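Local atomic coordinates of Ser-thr phosphatase MSPP (Mycobacterium smegmatis, PDB entry 2JFR), a protein that probably removes phosphate from phosphoserine and phosphothreonine residues of proteins, as a metal-dependent phosphatase of the PPM (PP2C) family. Residues D186-A191 with T226-I231; A8-D13 with D23-D28; G121-L126 with A195-A200; G89-A94 with H154-A159; T93-F98 with S113-I118. All blocks are in the same frame, centred on the assembly; numbering follows the deposited sequence.

Overall arrangement
The five contacts are spread over the PP2C beta-sandwich and the loops and helix packed on it. Contacts 2 and 5 span the two sheets, while contact 1 sets a metal-binding turn on strand 226-233, and contacts 1 and 2 meet where Thr227 OG1 lies 2.7 Å from Thr12 OG1. Contact 1 carries Asp186 of the manganese site, and Asp23 of contact 2 has its side chain about 4 Å from the same ion. Contact 4 flanks the metal centre, sharing Thr93 and Ala94 with contact 5. Contact 3 is the outlier: its centre stands about 22 Å from that of contact 4, on the other side of the chain's centre, yet Phe189 of contact 1 touches it.

Contact 1 of 5, residues D186-A191 with T226-I231; sequences DGLFAA and TTVVVI. With MN (manganese (II) ion), chain C.
Gly187 and Leu188 rest on Thr226 and Val228 in a small, buried contact that seats a metal-binding turn on an inner strand of the PP2C beta-sandwich. The turn follows strand 180-184; strand 226-233 lies in the same sheet, between strands 5-13 and 180-184. Gly187 has no side chain, and the threonine uses that: Thr226 OG1 sits 3.2 Å from Gly187 C. It is also close to Gly187 O, but the angle is too poor for a hydrogen bond, and that carbonyl instead accepts one from Ala190 N at 3.3 Å, within the turn. Thr226 has OG1 beside its own backbone N (chi1 -62°), which puts CG2 anti to that N and against Leu188, 3.9 Å from Leu188 CB. One step along the strand face, Leu188 CD2 approaches Val228 CG1 at 4.3 Å, and helix 206-219 backs both Thr226 and Val228. Asp186, just ahead of this seat, does not touch the strand; its carboxylate bridges two metals, OD2 to a magnesium ion and OD1 to the manganese ion also bound by Asp36 and Asp224. Asp186 OD1 stands 2.0 Å from the manganese, whose coordination includes water 2, also at 2.0 Å.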
# COMPACT_ATOMS: atom_id res chain seq x y z
N ASP A 186 6.12 -1.37 -2.98
CA ASP A 186 7.10 -0.83 -3.92
C ASP A 186 7.72 -1.90 -4.80
O ASP A 186 8.37 -1.57 -5.78
CB ASP A 186 8.13 -0.03 -3.16
CG ASP A 186 8.98 -0.75 -2.14
OD1 ASP A 186 8.72 -1.95 -1.94
OD2 ASP A 186 9.93 -0.08 -1.58
N GLY A 187 7.55 -3.19 -4.53
CA GLY A 187 8.13 -4.19 -5.39
C GLY A 187 7.60 -4.15 -6.80
O GLY A 187 8.30 -4.52 -7.74
N LEU A 188 6.37 -3.68 -7.00
CA LEU A 188 5.77 -3.73 -8.33
C LEU A 188 6.54 -2.90 -9.31
O LEU A 188 6.76 -3.33 -10.45
CB LEU A 188 4.33 -3.22 -8.24
CG LEU A 188 3.59 -3.13 -9.56
CD1 LEU A 188 3.51 -4.51 -10.24
CD2 LEU A 188 2.20 -2.55 -9.33
N PHE A 189 7.00 -1.70 -8.93
CA PHE A 189 7.69 -0.76 -9.79
C PHE A 189 9.19 -0.83 -9.66
O PHE A 189 9.93 0.04 -10.09
CB PHE A 189 7.14 0.66 -9.63
CG PHE A 189 5.90 0.96 -10.44
CD1 PHE A 189 6.01 1.64 -11.66
CD2 PHE A 189 4.65 0.60 -9.97
CE1 PHE A 189 4.90 1.94 -12.39
CE2 PHE A 189 3.54 0.89 -10.70
CZ PHE A 189 3.65 1.57 -11.92
N ALA A 190 9.73 -1.91 -9.09
CA ALA A 190 11.19 -2.03 -8.94
C ALA A 190 11.91 -2.02 -10.25
O ALA A 190 13.06 -1.58 -10.29
CB ALA A 190 11.52 -3.30 -8.19
N ALA A 191 11.32 -2.63 -11.31
CA ALA A 191 12.06 -2.91 -12.52
C ALA A 191 11.26 -2.96 -13.80
O ALA A 191 11.80 -2.65 -14.85
CB ALA A 191 12.81 -4.27 -12.38
N THR A 226 6.47 -8.39 -3.91
CA THR A 226 5.42 -7.57 -4.54
C THR A 226 4.08 -8.01 -4.04
O THR A 226 3.77 -9.21 -4.09
CB THR A 226 5.50 -7.69 -6.10
OG1 THR A 226 6.76 -7.19 -6.53
CG2 THR A 226 4.40 -6.87 -6.75
N THR A 227 3.28 -7.08 -3.59
CA THR A 227 1.94 -7.34 -3.08
C THR A 227 1.01 -6.31 -3.65
O THR A 227 1.33 -5.12 -3.65
CB THR A 227 1.97 -7.30 -1.56
OG1 THR A 227 2.91 -8.27 -1.11
CG2 THR A 227 0.61 -7.60 -0.92
N VAL A 228 -0.14 -6.75 -4.11
CA VAL A 228 -1.12 -5.91 -4.78
C VAL A 228 -2.52 -6.23 -4.27
O VAL A 228 -2.88 -7.38 -4.03
CB VAL A 228 -1.02 -6.05 -6.30
CG1 VAL A 228 0.27 -5.49 -6.83
CG2 VAL A 228 -1.20 -7.50 -6.77
N VAL A 229 -3.31 -5.16 -4.16
CA VAL A 229 -4.73 -5.25 -3.82
C VAL A 229 -5.45 -4.40 -4.86
O VAL A 229 -5.16 -3.21 -5.03
CB VAL A 229 -5.00 -4.72 -2.43
CG1 VAL A 229 -6.50 -4.75 -2.12
CG2 VAL A 229 -4.22 -5.50 -1.39
N VAL A 230 -6.41 -5.03 -5.57
CA VAL A 230 -7.20 -4.37 -6.61
C VAL A 230 -8.61 -4.29 -6.14
O VAL A 230 -9.18 -5.29 -5.67
CB VAL A 230 -7.05 -5.15 -7.94
CG1 VAL A 230 -8.10 -4.75 -8.96
CG2 VAL A 230 -5.70 -4.92 -8.53
N ILE A 231 -9.24 -3.13 -6.32
CA ILE A 231 -10.63 -2.88 -5.92
C ILE A 231 -11.35 -2.28 -7.12
O ILE A 231 -10.93 -1.22 -7.62
CB ILE A 231 -10.70 -1.91 -4.73
CG1 ILE A 231 -9.79 -2.31 -3.55
CG2 ILE A 231 -12.13 -1.79 -4.27
CD1 ILE A 231 -9.22 -1.16 -2.84
MN MN C . 9.34 -3.40 -0.63
O HOH W 1 10.39 -4.81 0.71
O HOH W 2 10.77 -2.10 0.08
O HOH W 3 7.91 -4.89 -1.04

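Contact 2 of 5, residues A8-D13 with D23-D28; sequences AATATD and DACLAD
Thr10, Cys25 and Ala27 make the apolar part of this contact, with side chains reaching toward each other from two strands that face each other without sharing backbone bonds. Cys25 SG packs against Thr10 CB at 3.8 Å, with Thr10 OG1 scarcely farther from the sulfur. Thr10 holds OG1 between its backbone N and carbonyl carbon (chi1 73°), which sets CG2 anti to the carbonyl carbon, where it meets Ala27 CB at 3.7 Å. Strands 8-13 and 23-28 run antiparallel at 165°, their axes 7.9 Å apart at closest approach. They are edge strands of the two different sheets of the PP2C beta-sandwich, so this is packing between layers, and Ala8 and Ala27 both touch Tyr32 nearby. The polar part lies at the other end, toward the metal site. Water 4 joins the layers, donating to Asp23 O at 2.8 Å and hydrogen-bonding to Thr12 OG1, also at 2.8 Å. Thr12 OG1 has further partners in Thr227 OG1 and Asn21 ND2. Asp23 turns its carboxylate inward, where OD2 is gripped by two hydroxyls, those of Thr227 and Ser185, while its side chain touches the metal ligand Asp36.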
# COMPACT_ATOMS: atom_id res chain seq x y z
N ALA A 8 -12.94 -7.32 -5.36
CA ALA A 8 -11.58 -7.02 -4.97
C ALA A 8 -10.77 -8.29 -5.05
O ALA A 8 -11.31 -9.41 -5.01
CB ALA A 8 -11.49 -6.44 -3.59
N ALA A 9 -9.47 -8.16 -5.19
CA ALA A 9 -8.57 -9.29 -5.26
C ALA A 9 -7.23 -8.88 -4.67
O ALA A 9 -6.87 -7.72 -4.70
CB ALA A 9 -8.37 -9.79 -6.70
N THR A 10 -6.48 -9.89 -4.23
CA THR A 10 -5.14 -9.63 -3.71
C THR A 10 -4.18 -10.69 -4.24
O THR A 10 -4.57 -11.83 -4.53
CB THR A 10 -5.07 -9.65 -2.21
OG1 THR A 10 -5.16 -10.96 -1.66
CG2 THR A 10 -6.18 -8.81 -1.56
N ALA A 11 -2.91 -10.33 -4.29
CA ALA A 11 -1.85 -11.31 -4.57
C ALA A 11 -0.58 -10.82 -3.88
O ALA A 11 -0.35 -9.62 -3.76
CB ALA A 11 -1.59 -11.51 -6.04
N THR A 12 0.24 -11.77 -3.51
CA THR A 12 1.53 -11.44 -2.96
C THR A 12 2.51 -12.44 -3.48
O THR A 12 2.24 -13.62 -3.64
CB THR A 12 1.43 -11.42 -1.41
OG1 THR A 12 2.68 -10.91 -0.81
CG2 THR A 12 1.19 -12.80 -0.77
N ASP A 13 3.73 -12.00 -3.70
CA ASP A 13 4.81 -12.76 -4.33
C ASP A 13 6.11 -12.47 -3.57
O ASP A 13 6.54 -11.31 -3.51
CB ASP A 13 5.00 -12.42 -5.79
CG ASP A 13 6.10 -13.29 -6.36
OD1 ASP A 13 6.30 -14.40 -5.79
OD2 ASP A 13 6.83 -12.82 -7.25
N ASP A 23 6.01 -8.43 3.13
CA ASP A 23 4.79 -7.69 2.84
C ASP A 23 3.61 -8.43 3.45
O ASP A 23 3.66 -9.64 3.75
CB ASP A 23 4.55 -7.66 1.32
CG ASP A 23 5.39 -6.77 0.44
OD1 ASP A 23 6.26 -6.02 0.94
OD2 ASP A 23 5.15 -6.84 -0.80
N ALA A 24 2.52 -7.70 3.63
CA ALA A 24 1.26 -8.24 4.10
C ALA A 24 0.15 -7.45 3.42
O ALA A 24 0.33 -6.30 3.06
CB ALA A 24 1.15 -8.19 5.60
N CYS A 25 -1.03 -8.05 3.31
CA CYS A 25 -2.18 -7.34 2.76
C CYS A 25 -3.47 -7.75 3.46
O CYS A 25 -3.51 -8.76 4.17
CB CYS A 25 -2.30 -7.50 1.28
SG CYS A 25 -2.62 -9.09 0.68
N LEU A 26 -4.48 -6.93 3.29
CA LEU A 26 -5.76 -7.06 3.94
C LEU A 26 -6.83 -6.65 2.93
O LEU A 26 -6.71 -5.62 2.28
CB LEU A 26 -5.78 -6.10 5.14
CG LEU A 26 -7.06 -5.94 5.94
CD1 LEU A 26 -7.41 -7.27 6.59
CD2 LEU A 26 -6.85 -4.88 7.02
N ALA A 27 -7.93 -7.43 2.88
CA ALA A 27 -9.08 -7.06 2.02
C ALA A 27 -10.27 -7.56 2.84
O ALA A 27 -10.49 -8.77 2.98
CB ALA A 27 -8.99 -7.64 0.63
N ASP A 28 -11.06 -6.68 3.40
CA ASP A 28 -12.13 -7.09 4.28
C ASP A 28 -13.18 -6.04 4.41
O ASP A 28 -13.00 -4.94 4.99
CB ASP A 28 -11.59 -7.34 5.66
CG ASP A 28 -12.68 -7.77 6.63
OD1 ASP A 28 -13.78 -8.12 6.16
OD2 ASP A 28 -12.47 -7.73 7.87
O HOH W 4 2.55 -11.49 1.94

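Contact 3 of 5, residues G121-L126 with A195-A200; sequences GHMEQL and ALIVDA
Ile197 is the first residue of helix segment 195-200 to touch strand 122-125, and it does so with its CG2 branch, 4.1 Å from Met123 CE. Its chi1 of -64° sets CG1 beside the backbone N and leaves CG2 anti to that N, facing the end of the methionine, and the two side chains meet on a slant. Met123 SD is within similar range, so the methyl nestles against the last two atoms of the thioether. Val198 comes next and points more directly at the strand. Its CG2 lies 3.9 Å from Met123 CB and equally far from Met123 SD, the two side chains sliding past one another in opposite directions. Met123 is stretched out at every torsion from chi1 to chi3, and this straight chain is what lets one residue reach Val198 with its root and Ile197 with its tip. The second valine methyl, CG1, sits 3.7 Å from Gly121 O, at the turn that leads into the strand. Asp199 is directed elsewhere, its OD2 in a salt bridge with Arg212. Ala200 touches Arg212 and Leu213 of helix 206-219. The contact thus pins helix 194-201 to the outermost strand of one sheet of the PP2C sandwich. Strand 122-125 is paired on its inner side with strand 115-119, Phe189 touches both Met123 and Ile197, and helix 206-219 also packs on the helix through Val216, which meets Leu196 and Ile197.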
# COMPACT_ATOMS: atom_id res chain seq x y z
N GLY A 121 -7.93 3.67 -18.79
CA GLY A 121 -6.69 3.12 -19.32
C GLY A 121 -5.44 3.75 -18.72
O GLY A 121 -4.35 3.27 -19.05
N HIS A 122 -5.56 4.77 -17.91
CA HIS A 122 -4.45 5.41 -17.27
C HIS A 122 -4.35 4.97 -15.84
O HIS A 122 -5.33 4.81 -15.16
CB HIS A 122 -4.62 6.95 -17.25
CG HIS A 122 -4.33 7.66 -18.46
ND1 HIS A 122 -5.31 7.88 -19.36
CD2 HIS A 122 -3.15 8.12 -18.96
CE1 HIS A 122 -4.78 8.53 -20.38
NE2 HIS A 122 -3.50 8.70 -20.12
N MET A 123 -3.12 4.83 -15.41
CA MET A 123 -2.76 4.48 -14.06
C MET A 123 -2.02 5.65 -13.42
O MET A 123 -0.99 6.01 -13.99
CB MET A 123 -1.87 3.21 -14.06
CG MET A 123 -1.48 2.71 -12.66
SD MET A 123 -0.53 1.13 -12.88
CE MET A 123 -0.00 0.91 -11.23
N GLU A 124 -2.53 6.23 -12.35
CA GLU A 124 -1.72 7.32 -11.75
C GLU A 124 -1.71 7.11 -10.24
O GLU A 124 -2.61 6.58 -9.60
CB GLU A 124 -2.28 8.69 -12.15
CG GLU A 124 -3.65 8.91 -11.51
CD GLU A 124 -4.09 10.35 -11.80
OE1 GLU A 124 -3.56 11.27 -11.21
OE2 GLU A 124 -4.98 10.60 -12.64
N GLN A 125 -0.58 7.50 -9.72
CA GLN A 125 -0.29 7.37 -8.29
C GLN A 125 -0.90 8.53 -7.54
O GLN A 125 -0.64 9.71 -7.84
CB GLN A 125 1.21 7.30 -8.07
CG GLN A 125 1.55 7.16 -6.58
CD GLN A 125 2.98 6.81 -6.33
OE1 GLN A 125 3.65 6.16 -7.12
NE2 GLN A 125 3.44 7.23 -5.18
N LEU A 126 -1.70 8.24 -6.53
CA LEU A 126 -2.41 9.26 -5.78
C LEU A 126 -1.74 9.70 -4.52
O LEU A 126 -1.99 10.80 -4.03
CB LEU A 126 -3.81 8.75 -5.39
CG LEU A 126 -4.67 8.31 -6.56
CD1 LEU A 126 -6.04 7.91 -6.01
CD2 LEU A 126 -4.81 9.38 -7.62
N ALA A 195 4.50 0.13 -19.16
CA ALA A 195 3.41 -0.24 -20.00
C ALA A 195 2.91 -1.62 -19.68
O ALA A 195 1.71 -1.90 -19.69
CB ALA A 195 3.83 -0.18 -21.49
N LEU A 196 3.86 -2.50 -19.37
CA LEU A 196 3.37 -3.86 -19.04
C LEU A 196 2.73 -3.93 -17.67
O LEU A 196 1.77 -4.67 -17.47
CB LEU A 196 4.61 -4.72 -19.27
CG LEU A 196 4.25 -6.19 -19.13
CD1 LEU A 196 3.34 -6.64 -20.25
CD2 LEU A 196 5.55 -6.97 -19.13
N ILE A 197 3.19 -3.11 -16.71
CA ILE A 197 2.47 -2.97 -15.44
C ILE A 197 1.05 -2.51 -15.69
O ILE A 197 0.11 -3.06 -15.13
CB ILE A 197 3.20 -2.04 -14.46
CG1 ILE A 197 4.57 -2.64 -14.07
CG2 ILE A 197 2.34 -1.76 -13.25
CD1 ILE A 197 5.45 -1.66 -13.32
N VAL A 198 0.88 -1.48 -16.52
CA VAL A 198 -0.45 -0.97 -16.80
C VAL A 198 -1.28 -1.99 -17.51
O VAL A 198 -2.48 -2.13 -17.21
CB VAL A 198 -0.35 0.36 -17.57
CG1 VAL A 198 -1.77 0.80 -17.97
CG2 VAL A 198 0.35 1.41 -16.72
N ASP A 199 -0.69 -2.73 -18.46
CA ASP A 199 -1.43 -3.82 -19.15
C ASP A 199 -1.98 -4.85 -18.11
O ASP A 199 -3.13 -5.25 -18.13
CB ASP A 199 -0.51 -4.48 -20.17
CG ASP A 199 -1.02 -5.73 -20.78
OD1 ASP A 199 -1.99 -5.51 -21.53
OD2 ASP A 199 -0.46 -6.86 -20.63
N ALA A 200 -1.10 -5.24 -17.18
CA ALA A 200 -1.56 -6.16 -16.14
C ALA A 200 -2.64 -5.53 -15.28
O ALA A 200 -3.66 -6.16 -14.94
CB ALA A 200 -0.35 -6.58 -15.30

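Contact 4 of 5, residues G89-A94 with H154-A159; sequences GTTLTA and HLLTRA
Thr91 and Leu156 set their side chains at about a right angle, with the threonine methyl meeting one leucine branch end to side. Thr91 CG2 is 4.2 Å from Leu156 CD1, a loose van der Waals contact. The turn of Thr91 accounts for it: OG1 stands between the backbone N and the carbonyl carbon (chi1 76°), where it hydrogen-bonds Ser113 OG and the backbone N of Asp36, and CG2 is left to face the leucine. Leu156 reaches over with CD1 at the far end of an extended chi2 (173°), and it also touches Phe38 and Asp112. The neighbouring pair is backbone against side chain. Thr90 O lies 3.8 Å from Ala159 C and 4.0 Å from Ala159 CB, so the alanine lies against a peptide group, while Thr90 is hydrogen-bonded through its backbone to Leu160, the next residue. The bond from CA to CB of Thr90 leads away from the loop, and its side chain touches Ala45, Ser46 and Ala49 of helix 42-59. Its hydroxyl is satisfied locally: Thr90 OG1 donates to Thr91 O at 2.8 Å, in the carbonyl plane and on a lone pair, a bond that spans the interruption of strand 89-96 at Thr91. The whole arrangement belongs to the wall of the PP2C metal centre. The side chain of Leu156 is about 5 Å from a bound magnesium ion and about 6 Å from a phosphate, Thr91 backs Asp36, and His154, at the start of the loop, has been seen to bind a further manganese that it does not hold here.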
# COMPACT_ATOMS: atom_id res chain seq x y z
N GLY A 89 10.29 -2.19 10.98
CA GLY A 89 9.05 -1.43 10.94
C GLY A 89 8.35 -1.79 9.66
O GLY A 89 8.66 -2.78 8.99
N THR A 90 7.36 -0.96 9.28
CA THR A 90 6.58 -1.25 8.09
C THR A 90 5.99 0.00 7.52
O THR A 90 5.71 0.96 8.21
CB THR A 90 5.46 -2.28 8.42
OG1 THR A 90 4.82 -2.71 7.22
CG2 THR A 90 4.47 -1.78 9.43
N THR A 91 5.77 -0.04 6.22
CA THR A 91 4.85 0.90 5.59
C THR A 91 3.44 0.49 5.90
O THR A 91 3.17 -0.67 6.30
CB THR A 91 5.06 0.98 4.09
OG1 THR A 91 4.48 -0.21 3.54
CG2 THR A 91 6.49 1.14 3.67
N LEU A 92 2.48 1.38 5.64
CA LEU A 92 1.09 1.00 5.65
C LEU A 92 0.35 1.95 4.75
O LEU A 92 0.44 3.17 4.90
CB LEU A 92 0.53 1.10 7.05
CG LEU A 92 -1.00 0.78 7.17
CD1 LEU A 92 -1.30 -0.62 6.76
CD2 LEU A 92 -1.50 1.07 8.60
N THR A 93 -0.45 1.39 3.81
CA THR A 93 -1.39 2.15 3.03
C THR A 93 -2.74 1.46 3.18
O THR A 93 -2.85 0.28 2.83
CB THR A 93 -1.00 2.25 1.58
OG1 THR A 93 0.22 2.98 1.55
CG2 THR A 93 -2.04 2.94 0.74
N ALA A 94 -3.70 2.18 3.72
CA ALA A 94 -5.04 1.64 3.97
C ALA A 94 -6.05 2.50 3.22
O ALA A 94 -5.97 3.74 3.22
CB ALA A 94 -5.33 1.65 5.46
N HIS A 154 15.15 3.67 -1.65
CA HIS A 154 14.89 2.65 -0.66
C HIS A 154 14.90 3.21 0.75
O HIS A 154 14.58 2.43 1.66
CB HIS A 154 15.95 1.55 -0.74
CG HIS A 154 17.37 2.01 -0.49
ND1 HIS A 154 18.03 2.89 -1.38
CD2 HIS A 154 18.24 1.78 0.56
CE1 HIS A 154 19.22 3.13 -0.88
NE2 HIS A 154 19.38 2.48 0.26
N LEU A 155 15.21 4.45 0.99
CA LEU A 155 15.31 4.95 2.35
C LEU A 155 14.06 5.73 2.71
O LEU A 155 13.73 6.77 2.12
CB LEU A 155 16.53 5.88 2.38
CG LEU A 155 17.85 5.13 2.20
CD1 LEU A 155 18.96 6.18 2.10
CD2 LEU A 155 18.10 4.12 3.31
N LEU A 156 13.32 5.19 3.68
CA LEU A 156 12.07 5.76 4.12
C LEU A 156 12.28 6.98 4.98
O LEU A 156 13.20 7.04 5.80
CB LEU A 156 11.27 4.74 4.91
CG LEU A 156 10.81 3.50 4.12
CD1 LEU A 156 10.18 2.52 5.05
CD2 LEU A 156 9.85 3.89 3.00
N THR A 157 11.36 7.93 4.90
CA THR A 157 11.33 9.08 5.77
C THR A 157 10.23 9.01 6.80
O THR A 157 10.25 9.78 7.77
CB THR A 157 11.22 10.38 4.98
OG1 THR A 157 10.03 10.29 4.19
CG2 THR A 157 12.45 10.62 4.14
N ARG A 158 9.26 8.09 6.66
CA ARG A 158 8.24 7.85 7.63
C ARG A 158 7.95 6.35 7.60
O ARG A 158 7.98 5.75 6.53
CB ARG A 158 6.92 8.56 7.42
CG ARG A 158 6.97 10.05 7.23
CD ARG A 158 5.59 10.67 7.15
NE ARG A 158 5.45 11.79 6.31
CZ ARG A 158 4.34 12.35 5.85
NH1 ARG A 158 3.17 11.87 6.29
NH2 ARG A 158 4.40 13.37 5.01
N ALA A 159 7.67 5.78 8.77
CA ALA A 159 7.37 4.37 8.87
C ALA A 159 6.58 4.13 10.11
O ALA A 159 6.66 4.89 11.08
CB ALA A 159 8.63 3.54 8.88

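Contact 5 of 5, residues T93-F98 with S113-I118; sequences TAVAVF and SPLYRI
The peptide carbonyl of Ser113 is the flat group at the heart of this contact, and Thr93 OG1 comes to it in the carbonyl plane. The hydroxyl donates to Ser113 O at 2.6 Å, with a C=O to donor angle of 149°, a short and well-directed bond in a buried setting. Both aromatic rings stand outside the direct contact: one face of Phe98 carries Ala96 CB of its own strand, 3.5 Å above the plane and displaced toward the rim, while Tyr116 meets the ring of Phe189 with the planes only about 20° apart. Thr93 has OG1 beside its backbone N (chi1 -64°), and OG1 also accepts a hydrogen bond from water 5 at 2.7 Å. That water in turn accepts from Ser113 N at 3.0 Å, so hydroxyl, water and the backbone of Ser113 form a small closed ring of bonds. Strand 89-96 and strand 115-119 belong to opposite sheets of the PP2C beta-sandwich, and the contact spans the core between them close to the metal site. Farther along the strands, away from the metals, the interface turns apolar. Val95 and Leu115 cross at about a right angle, Val95 CG2 standing 4.0 Å from Leu115 CD1 and 4.2 Å from Leu115 CD2, one methyl set against both tips of the leucine fork. Thr93 CG2 lies more distantly from Leu115 CB, at 4.4 Å. Ile183 of strand 180-184 packs against both Thr93 and Val95, and Val107 touches Thr93 and Leu115. Beyond Ala96 the chain bends at Val97, the centre of an inverse gamma turn.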
# COMPACT_ATOMS: atom_id res chain seq x y z
N THR A 93 -0.45 1.39 3.81
CA THR A 93 -1.39 2.15 3.03
C THR A 93 -2.74 1.46 3.18
O THR A 93 -2.85 0.28 2.83
CB THR A 93 -1.00 2.25 1.58
OG1 THR A 93 0.22 2.98 1.55
CG2 THR A 93 -2.04 2.94 0.74
N ALA A 94 -3.70 2.18 3.72
CA ALA A 94 -5.04 1.64 3.97
C ALA A 94 -6.05 2.50 3.22
O ALA A 94 -5.97 3.74 3.22
CB ALA A 94 -5.33 1.65 5.46
N VAL A 95 -6.99 1.83 2.61
CA VAL A 95 -8.13 2.45 1.93
C VAL A 95 -9.39 1.96 2.58
O VAL A 95 -9.58 0.77 2.76
CB VAL A 95 -8.12 2.07 0.43
CG1 VAL A 95 -9.43 2.47 -0.23
CG2 VAL A 95 -6.93 2.68 -0.28
N ALA A 96 -10.27 2.90 2.93
CA ALA A 96 -11.61 2.58 3.35
C ALA A 96 -12.57 3.16 2.32
O ALA A 96 -12.60 4.37 2.12
CB ALA A 96 -11.92 3.12 4.73
N VAL A 97 -13.35 2.28 1.69
CA VAL A 97 -14.27 2.72 0.65
C VAL A 97 -15.59 3.13 1.31
O VAL A 97 -16.63 2.46 1.18
CB VAL A 97 -14.46 1.69 -0.46
CG1 VAL A 97 -15.24 2.29 -1.59
CG2 VAL A 97 -13.10 1.16 -0.95
N PHE A 98 -15.53 4.21 2.06
CA PHE A 98 -16.71 4.76 2.72
C PHE A 98 -17.71 5.30 1.71
O PHE A 98 -17.33 5.83 0.67
CB PHE A 98 -16.32 5.91 3.63
CG PHE A 98 -15.44 5.59 4.81
CD1 PHE A 98 -15.87 4.69 5.77
CD2 PHE A 98 -14.22 6.20 4.97
CE1 PHE A 98 -15.08 4.44 6.87
CE2 PHE A 98 -13.42 5.99 6.10
CZ PHE A 98 -13.89 5.11 7.04
N SER A 113 4.22 2.47 -0.10
CA SER A 113 3.39 1.47 -0.77
C SER A 113 2.23 2.17 -1.45
O SER A 113 1.26 2.52 -0.78
CB SER A 113 2.87 0.46 0.25
OG SER A 113 3.94 -0.20 0.94
N PRO A 114 2.29 2.50 -2.72
CA PRO A 114 1.35 3.51 -3.24
C PRO A 114 -0.04 3.01 -3.47
O PRO A 114 -0.33 1.83 -3.70
CB PRO A 114 1.98 3.97 -4.54
CG PRO A 114 3.41 3.51 -4.47
CD PRO A 114 3.30 2.19 -3.73
N LEU A 115 -0.96 4.00 -3.48
CA LEU A 115 -2.29 3.86 -4.03
C LEU A 115 -2.30 4.48 -5.43
O LEU A 115 -1.86 5.60 -5.61
CB LEU A 115 -3.29 4.58 -3.16
CG LEU A 115 -4.72 4.69 -3.71
CD1 LEU A 115 -5.35 3.34 -3.84
CD2 LEU A 115 -5.54 5.64 -2.85
N TYR A 116 -2.88 3.74 -6.36
CA TYR A 116 -3.10 4.19 -7.73
C TYR A 116 -4.56 4.15 -8.07
O TYR A 116 -5.30 3.28 -7.57
CB TYR A 116 -2.38 3.29 -8.75
CG TYR A 116 -0.94 3.01 -8.48
CD1 TYR A 116 0.08 3.74 -9.06
CD2 TYR A 116 -0.57 1.98 -7.59
CE1 TYR A 116 1.42 3.43 -8.78
CE2 TYR A 116 0.73 1.66 -7.32
CZ TYR A 116 1.72 2.39 -7.91
OH TYR A 116 3.03 2.08 -7.61
N ARG A 117 -4.97 5.04 -8.96
CA ARG A 117 -6.29 4.95 -9.61
C ARG A 117 -6.06 4.62 -11.05
O ARG A 117 -5.22 5.19 -11.71
CB ARG A 117 -7.03 6.25 -9.51
CG ARG A 117 -8.46 6.17 -10.09
CD ARG A 117 -9.18 7.51 -10.07
NE ARG A 117 -8.42 8.42 -10.89
CZ ARG A 117 -8.26 9.70 -10.69
NH1 ARG A 117 -8.95 10.30 -9.75
NH2 ARG A 117 -7.46 10.37 -11.49
N ILE A 118 -6.87 3.67 -11.53
CA ILE A 118 -6.89 3.23 -12.91
C ILE A 118 -8.21 3.67 -13.48
O ILE A 118 -9.27 3.23 -13.04
CB ILE A 118 -6.62 1.71 -12.92
CG1 ILE A 118 -5.29 1.45 -12.23
CG2 ILE A 118 -6.67 1.09 -14.31
CD1 ILE A 118 -5.10 0.09 -11.64
O HOH W 5 2.76 3.52 2.27